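Local coordinates for protein glycinin (Glycine max, PDB 1OD5) that probably serves as a seed storage protein, a nutrient reservoir that supplies sulfur-containing amino acids, built as a hexamer of bicupin subunits, at residues P65-V70 with G119-I124; C326-H331 with L358-Q363. All blocks are in the same frame, centred on the assembly; numbering follows the deposited sequence.

Interaction 1: P65-V70 with G119-I124; sequences PQMIIV and GDVLVI
Gln66-Val70 and Asp120-Ile124 run antiparallel as neighbouring strands, their axes 4.5 Å apart at the closest and their directions 157° apart. They belong to a sheet of the N-terminal cupin beta-barrel. Gln66 with Ile124 and Ile68 with Leu122 are hydrogen-bonded pairs; Met67 with Val123 and Ile69 with Val121 are non-hydrogen-bonded pairs. Ile68 N donates to Leu122 O at 2.8 Å, and Leu122 N returns a bond to Ile68 O. At the far end Val70 N bonds to Asp120 O, and Gly119 N to Val70 O. Side chains alternate between two faces. On one face, Met67 CG sits 3.5 Å from Val121 CG1. With CG anti to the backbone N (chi1 179°), the Met67 chain rises off the sheet, and a bend at chi3 swings Met67 CE to 4.0 Å from Val123 CG2. Leu361 and Phe364 of helix 361-364 pack on this face. Replacing Met67 with an alanine would probably open a gap between Val121, Val123 and Leu361. The other face carries Gln66, Ile68, Leu122 and Ile124. Gln66 and Ile124 lie side by side, with CG of Gln66 3.7 Å from CB of Ile124. A carbonate ion lies close to the Ile68 side chain. Farther along, Val70 CG2 meets Leu122 CD1 at 3.7 Å.

Interaction 2: C326-H331 with L358-Q363; sequences CTMKLH and LPALRQ
Apolar contacts carry most of the meeting between Met328-His331 and Leu358-Ala360. Here the loop leading into strand 331-333, which pairs with strand 120-124 of the N-terminal cupin sheet, meets the turn before helix 361-364 of the C-terminal cupin half. The Ala360 methyl points at the loop. Ala360 CB lies 3.9 Å from Leu330 CD1 and 4.1 Å from Met328 SD. The Met328 chain, bent at chi3, also brings its CE near the same methyl. Leu358 CD1 lies 3.9 Å from Lys329 CG, and the two side chains cross at about a right angle. With CG of Leu358 anti to its N (chi1 -168°), Leu358 CD1 lies 3.5 Å from His331 O and 3.7 Å from Lys329 O. The polar link is a water. It donates to Lys329 O at 2.8 Å and accepts from Ala360 N at 3.2 Å. Charge plays a lesser part. Lys329 NZ makes a weak bond to His331 O and long, weak ion pairs with Glu332 of its own chain and Glu332 of a second subunit. Cys326 forms the disulfide with Cys84 that ties the acidic chain to the basic chain. The loop and the turn thus meet through apolar packing and one bridging water, with no direct hydrogen bond between them.

Overall arrangement
Interaction 1 is a fully buried strand pair near the centre of the chain. Interaction 2 is partly buried, farther out, and touches a second subunit. Their centres are about 11 Å apart, and strand 120-124 serves both. Val123 N probably donates to Leu330 O, 3.0 Å away, so the end of 326-331, at Leu330 and His331, runs beside that strand. Leu361 CD2 packs 3.6 Å from Met67 CE, which brings helix 361-364, of the C-terminal cupin half, onto the N-terminal barrel. The chemistry follows the place: regular backbone bonds and aliphatic faces in the buried strand pair, a few apolar contacts, a bridging water and weak charge pairs in the contact farther out.

Interaction 1: P65-V70 with G119-I124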
ATOM      1  N   PRO A  65      -8.933   9.919  18.173  1.00 11.79           N
ATOM      2  CA  PRO A  65      -9.205  11.050  17.296  1.00 12.68           C
ATOM      3  C   PRO A  65     -10.549  11.659  17.515  1.00 14.10           C
ATOM      4  O   PRO A  65     -11.468  10.937  17.896  1.00 16.02           O
ATOM      5  CB  PRO A  65      -9.095  10.507  15.900  1.00 12.65           C
ATOM      6  CG  PRO A  65      -9.598   9.100  16.093  1.00 13.41           C
ATOM      7  CD  PRO A  65      -9.043   8.663  17.450  1.00 13.81           C
ATOM      8  N   GLN A  66     -10.666  12.967  17.311  1.00 14.35           N
ATOM      9  CA  GLN A  66     -11.965  13.578  17.429  1.00 15.17           C
ATOM     10  C   GLN A  66     -12.208  14.416  16.197  1.00 14.88           C
ATOM     11  O   GLN A  66     -11.302  15.030  15.650  1.00 17.29           O
ATOM     12  CB  GLN A  66     -12.096  14.435  18.720  1.00 14.59           C
ATOM     13  CG  GLN A  66     -10.987  15.306  19.160  1.00 16.41           C
ATOM     14  CD  GLN A  66     -11.105  15.871  20.570  1.00 15.69           C
ATOM     15  OE1 GLN A  66     -10.132  15.831  21.322  1.00 14.64           O
ATOM     16  NE2 GLN A  66     -12.223  16.487  20.946  1.00 10.72           N
ATOM     17  N   MET A  67     -13.425  14.322  15.679  1.00 15.13           N
ATOM     18  CA  MET A  67     -13.847  15.068  14.510  1.00 13.81           C
ATOM     19  C   MET A  67     -14.769  16.124  15.060  1.00 15.52           C
ATOM     20  O   MET A  67     -15.743  15.832  15.738  1.00 17.59           O
ATOM     21  CB  MET A  67     -14.598  14.197  13.532  1.00 13.81           C
ATOM     22  CG  MET A  67     -15.051  14.974  12.319  1.00 11.41           C
ATOM     23  SD  MET A  67     -15.625  13.836  11.076  1.00 17.41           S
ATOM     24  CE  MET A  67     -14.012  13.440  10.536  1.00 14.09           C
ATOM     25  N   ILE A  68     -14.526  17.368  14.682  1.00 13.37           N
ATOM     26  CA  ILE A  68     -15.248  18.497  15.185  1.00 12.76           C
ATOM     27  C   ILE A  68     -15.967  19.352  14.170  1.00 13.35           C
ATOM     28  O   ILE A  68     -15.281  19.803  13.266  1.00 16.87           O
ATOM     29  CB  ILE A  68     -14.242  19.374  15.960  1.00 12.47           C
ATOM     30  CG1 ILE A  68     -13.405  18.540  16.910  1.00 10.63           C
ATOM     31  CG2 ILE A  68     -15.016  20.485  16.685  1.00 16.91           C
ATOM     32  CD1 ILE A  68     -12.472  19.355  17.802  1.00 11.15           C
ATOM     33  N   ILE A  69     -17.271  19.616  14.174  1.00 11.52           N
ATOM     34  CA  ILE A  69     -17.783  20.533  13.186  1.00 13.11           C
ATOM     35  C   ILE A  69     -18.024  21.856  13.909  1.00 14.59           C
ATOM     36  O   ILE A  69     -18.559  21.872  15.007  1.00 19.35           O
ATOM     37  CB  ILE A  69     -19.079  19.995  12.529  1.00 14.94           C
ATOM     38  CG1 ILE A  69     -19.503  21.049  11.488  1.00 13.70           C
ATOM     39  CG2 ILE A  69     -20.183  19.721  13.552  1.00 16.98           C
ATOM     40  CD1 ILE A  69     -20.649  20.682  10.558  1.00 13.72           C
ATOM     41  N   VAL A  70     -17.570  22.988  13.373  1.00 14.89           N
ATOM     42  CA  VAL A  70     -17.757  24.306  13.941  1.00 14.79           C
ATOM     43  C   VAL A  70     -19.090  24.779  13.396  1.00 16.95           C
ATOM     44  O   VAL A  70     -19.252  24.904  12.183  1.00 18.06           O
ATOM     45  CB  VAL A  70     -16.636  25.244  13.478  1.00 15.56           C
ATOM     46  CG1 VAL A  70     -16.926  26.659  13.882  1.00 14.67           C
ATOM     47  CG2 VAL A  70     -15.336  24.805  14.094  1.00  9.65           C
ATOM     48  N   GLY A 119     -19.015  25.818   9.452  1.00 19.58           N
ATOM     49  CA  GLY A 119     -19.097  24.912   8.340  1.00 15.86           C
ATOM     50  C   GLY A 119     -17.861  24.056   8.267  1.00 13.14           C
ATOM     51  O   GLY A 119     -17.907  23.024   7.632  1.00 16.81           O
ATOM     52  N   ASP A 120     -16.748  24.431   8.878  1.00 14.92           N
ATOM     53  CA  ASP A 120     -15.544  23.623   8.850  1.00 16.34           C
ATOM     54  C   ASP A 120     -15.530  22.444   9.802  1.00 17.21           C
ATOM     55  O   ASP A 120     -16.049  22.496  10.906  1.00 17.34           O
ATOM     56  CB  ASP A 120     -14.339  24.448   9.199  1.00 17.20           C
ATOM     57  CG  ASP A 120     -13.984  25.546   8.197  1.00 21.60           C
ATOM     58  OD1 ASP A 120     -14.584  25.630   7.122  1.00 23.72           O
ATOM     59  OD2 ASP A 120     -13.084  26.324   8.517  1.00 22.41           O
ATOM     60  N   VAL A 121     -14.882  21.384   9.377  1.00 15.89           N
ATOM     61  CA  VAL A 121     -14.719  20.177  10.152  1.00 14.57           C
ATOM     62  C   VAL A 121     -13.252  20.139  10.531  1.00 16.14           C
ATOM     63  O   VAL A 121     -12.419  20.515   9.717  1.00 20.07           O
ATOM     64  CB  VAL A 121     -15.035  18.964   9.327  1.00 13.21           C
ATOM     65  CG1 VAL A 121     -14.667  17.702  10.081  1.00 15.46           C
ATOM     66  CG2 VAL A 121     -16.516  18.929   9.070  1.00 12.39           C
ATOM     67  N   LEU A 122     -12.855  19.716  11.730  1.00 14.37           N
ATOM     68  CA  LEU A 122     -11.472  19.670  12.102  1.00 12.19           C
ATOM     69  C   LEU A 122     -11.210  18.320  12.692  1.00 14.26           C
ATOM     70  O   LEU A 122     -12.070  17.738  13.319  1.00 15.10           O
ATOM     71  CB  LEU A 122     -11.113  20.704  13.134  1.00 13.56           C
ATOM     72  CG  LEU A 122     -11.085  22.141  12.670  1.00 18.90           C
ATOM     73  CD1 LEU A 122     -12.324  22.859  13.132  1.00 19.68           C
ATOM     74  CD2 LEU A 122      -9.884  22.841  13.274  1.00 21.85           C
ATOM     75  N   VAL A 123     -10.026  17.780  12.484  1.00 14.01           N
ATOM     76  CA  VAL A 123      -9.680  16.474  13.009  1.00 16.41           C
ATOM     77  C   VAL A 123      -8.489  16.721  13.906  1.00 16.63           C
ATOM     78  O   VAL A 123      -7.565  17.445  13.543  1.00 19.31           O
ATOM     79  CB  VAL A 123      -9.333  15.516  11.829  1.00 18.49           C
ATOM     80  CG1 VAL A 123      -9.094  14.087  12.279  1.00 15.75           C
ATOM     81  CG2 VAL A 123     -10.541  15.492  10.883  1.00 20.37           C
ATOM     82  N   ILE A 124      -8.556  16.193  15.124  1.00 16.91           N
ATOM     83  CA  ILE A 124      -7.490  16.323  16.095  1.00 15.39           C
ATOM     84  C   ILE A 124      -6.919  14.920  16.169  1.00 17.31           C
ATOM     85  O   ILE A 124      -7.648  13.963  16.442  1.00 17.89           O
ATOM     86  CB  ILE A 124      -8.025  16.723  17.475  1.00 17.68           C
ATOM     87  CG1 ILE A 124      -8.975  17.914  17.379  1.00 17.92           C
ATOM     88  CG2 ILE A 124      -6.824  17.000  18.379  1.00 14.61           C
ATOM     89  CD1 ILE A 124      -8.404  19.249  16.882  1.00 19.89           C
TER

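Interaction 2: C326-H331 with L358-Q363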
ATOM      1  N   CYS A 326       4.678  17.405   8.843  1.00 29.98           N
ATOM      2  CA  CYS A 326       4.522  18.442   9.839  1.00 29.81           C
ATOM      3  C   CYS A 326       3.515  19.522   9.509  1.00 32.34           C
ATOM      4  O   CYS A 326       3.158  20.329  10.376  1.00 35.37           O
ATOM      5  CB  CYS A 326       5.839  19.110  10.070  1.00 23.61           C
ATOM      6  SG  CYS A 326       7.001  17.870  10.632  1.00 21.01           S
ATOM      7  N   THR A 327       3.032  19.528   8.257  1.00 35.30           N
ATOM      8  CA  THR A 327       2.093  20.555   7.843  1.00 37.53           C
ATOM      9  C   THR A 327       0.786  20.022   7.219  1.00 37.26           C
ATOM     10  O   THR A 327       0.003  20.804   6.671  1.00 38.04           O
ATOM     11  CB  THR A 327       3.025  21.507   6.948  1.00 40.46           C
ATOM     12  OG1 THR A 327       2.647  22.853   7.277  1.00 40.77           O
ATOM     13  CG2 THR A 327       3.007  21.169   5.455  1.00 38.37           C
ATOM     14  N   MET A 328       0.539  18.686   7.369  1.00 36.27           N
ATOM     15  CA  MET A 328      -0.644  17.918   6.937  1.00 31.94           C
ATOM     16  C   MET A 328      -2.004  18.626   7.119  1.00 30.36           C
ATOM     17  O   MET A 328      -2.232  19.232   8.167  1.00 28.54           O
ATOM     18  CB  MET A 328      -0.581  16.615   7.731  1.00 35.97           C
ATOM     19  CG  MET A 328      -1.879  15.937   8.179  1.00 39.86           C
ATOM     20  SD  MET A 328      -1.639  14.592   9.368  1.00 45.60           S
ATOM     21  CE  MET A 328      -1.183  13.389   8.143  1.00 44.94           C
ATOM     22  N   LYS A 329      -2.945  18.576   6.156  1.00 28.14           N
ATOM     23  CA  LYS A 329      -4.226  19.245   6.279  1.00 25.20           C
ATOM     24  C   LYS A 329      -5.138  18.546   7.295  1.00 26.56           C
ATOM     25  O   LYS A 329      -5.379  17.336   7.247  1.00 26.16           O
ATOM     26  CB  LYS A 329      -4.853  19.281   4.914  1.00 22.37           C
ATOM     27  CG  LYS A 329      -5.985  20.273   4.800  1.00 25.54           C
ATOM     28  CD  LYS A 329      -6.450  20.197   3.362  1.00 27.12           C
ATOM     29  CE  LYS A 329      -7.741  20.926   3.054  1.00 29.19           C
ATOM     30  NZ  LYS A 329      -7.743  22.324   3.472  1.00 36.97           N
ATOM     31  N   LEU A 330      -5.601  19.316   8.284  1.00 23.72           N
ATOM     32  CA  LEU A 330      -6.462  18.793   9.329  1.00 23.89           C
ATOM     33  C   LEU A 330      -7.842  19.428   9.375  1.00 23.25           C
ATOM     34  O   LEU A 330      -8.609  19.185  10.305  1.00 21.59           O
ATOM     35  CB  LEU A 330      -5.748  18.972  10.675  1.00 23.06           C
ATOM     36  CG  LEU A 330      -4.996  17.835  11.364  1.00 22.62           C
ATOM     37  CD1 LEU A 330      -5.029  16.558  10.539  1.00 22.07           C
ATOM     38  CD2 LEU A 330      -3.619  18.312  11.639  1.00 19.18           C
ATOM     39  N   HIS A 331      -8.189  20.269   8.399  1.00 23.40           N
ATOM     40  CA  HIS A 331      -9.504  20.884   8.383  1.00 22.48           C
ATOM     41  C   HIS A 331     -10.029  20.943   6.959  1.00 22.08           C
ATOM     42  O   HIS A 331      -9.276  20.797   6.002  1.00 23.88           O
ATOM     43  CB  HIS A 331      -9.404  22.270   9.027  1.00 26.12           C
ATOM     44  CG  HIS A 331      -9.030  23.450   8.153  1.00 31.15           C
ATOM     45  ND1 HIS A 331      -7.826  23.843   7.767  1.00 34.01           N
ATOM     46  CD2 HIS A 331      -9.952  24.332   7.641  1.00 33.78           C
ATOM     47  CE1 HIS A 331      -7.978  24.927   7.045  1.00 36.49           C
ATOM     48  NE2 HIS A 331      -9.260  25.210   6.976  1.00 36.10           N
ATOM     49  N   LEU A 358      -9.700  14.357   2.551  1.00 19.29           N
ATOM     50  CA  LEU A 358      -8.772  14.775   3.593  1.00 17.36           C
ATOM     51  C   LEU A 358      -7.998  13.545   3.978  1.00 19.00           C
ATOM     52  O   LEU A 358      -8.543  12.723   4.700  1.00 18.16           O
ATOM     53  CB  LEU A 358      -9.632  15.344   4.715  1.00 18.88           C
ATOM     54  CG  LEU A 358      -9.090  16.121   5.885  1.00 17.07           C
ATOM     55  CD1 LEU A 358      -8.570  17.454   5.397  1.00 20.05           C
ATOM     56  CD2 LEU A 358     -10.209  16.404   6.883  1.00 16.64           C
ATOM     57  N   PRO A 359      -6.770  13.321   3.469  1.00 20.74           N
ATOM     58  CA  PRO A 359      -6.005  12.086   3.636  1.00 21.26           C
ATOM     59  C   PRO A 359      -5.743  11.600   5.057  1.00 20.04           C
ATOM     60  O   PRO A 359      -5.699  10.392   5.261  1.00 19.67           O
ATOM     61  CB  PRO A 359      -4.711  12.330   2.853  1.00 19.82           C
ATOM     62  CG  PRO A 359      -5.219  13.213   1.748  1.00 23.10           C
ATOM     63  CD  PRO A 359      -6.110  14.192   2.490  1.00 21.20           C
ATOM     64  N   ALA A 360      -5.544  12.472   6.054  1.00 21.91           N
ATOM     65  CA  ALA A 360      -5.330  12.077   7.454  1.00 19.40           C
ATOM     66  C   ALA A 360      -6.416  11.110   7.965  1.00 18.11           C
ATOM     67  O   ALA A 360      -6.128  10.195   8.731  1.00 16.57           O
ATOM     68  CB  ALA A 360      -5.369  13.316   8.327  1.00 19.91           C
ATOM     69  N   LEU A 361      -7.667  11.283   7.481  1.00 12.47           N
ATOM     70  CA  LEU A 361      -8.778  10.470   7.881  1.00 12.30           C
ATOM     71  C   LEU A 361      -8.574   9.006   7.663  1.00 14.13           C
ATOM     72  O   LEU A 361      -9.132   8.216   8.427  1.00 16.01           O
ATOM     73  CB  LEU A 361     -10.053  10.879   7.163  1.00  8.35           C
ATOM     74  CG  LEU A 361     -10.625  12.254   7.544  1.00 10.14           C
ATOM     75  CD1 LEU A 361     -11.952  12.463   6.830  1.00  7.65           C
ATOM     76  CD2 LEU A 361     -10.883  12.338   9.051  1.00 11.74           C
ATOM     77  N   ARG A 362      -7.753   8.595   6.709  1.00 15.62           N
ATOM     78  CA  ARG A 362      -7.547   7.172   6.502  1.00 20.53           C
ATOM     79  C   ARG A 362      -6.924   6.552   7.733  1.00 20.61           C
ATOM     80  O   ARG A 362      -7.256   5.415   8.057  1.00 22.48           O
ATOM     81  CB  ARG A 362      -6.634   6.901   5.295  1.00 25.37           C
ATOM     82  CG  ARG A 362      -7.060   5.617   4.542  1.00 30.23           C
ATOM     83  CD  ARG A 362      -6.379   5.400   3.174  1.00 35.94           C
ATOM     84  NE  ARG A 362      -6.255   6.662   2.430  1.00 39.80           N
ATOM     85  CZ  ARG A 362      -7.135   7.145   1.524  1.00 40.27           C
ATOM     86  NH1 ARG A 362      -6.870   8.336   0.930  1.00 39.84           N
ATOM     87  NH2 ARG A 362      -8.242   6.472   1.195  1.00 34.17           N
ATOM     88  N   GLN A 363      -6.049   7.279   8.448  1.00 22.37           N
ATOM     89  CA  GLN A 363      -5.439   6.729   9.662  1.00 25.45           C
ATOM     90  C   GLN A 363      -6.337   6.865  10.905  1.00 24.28           C
ATOM     91  O   GLN A 363      -6.091   6.198  11.911  1.00 23.06           O
ATOM     92  CB  GLN A 363      -4.117   7.421  10.000  1.00 27.70           C
ATOM     93  CG  GLN A 363      -2.964   6.435  10.295  1.00 37.98           C
ATOM     94  CD  GLN A 363      -3.265   5.254  11.244  1.00 43.34           C
ATOM     95  OE1 GLN A 363      -3.154   5.299  12.484  1.00 44.86           O
ATOM     96  NE2 GLN A 363      -3.656   4.129  10.639  1.00 46.32           N
TER
HETATM   97  O   HOH W   1      -4.960  15.524   5.110  1.00 29.76           O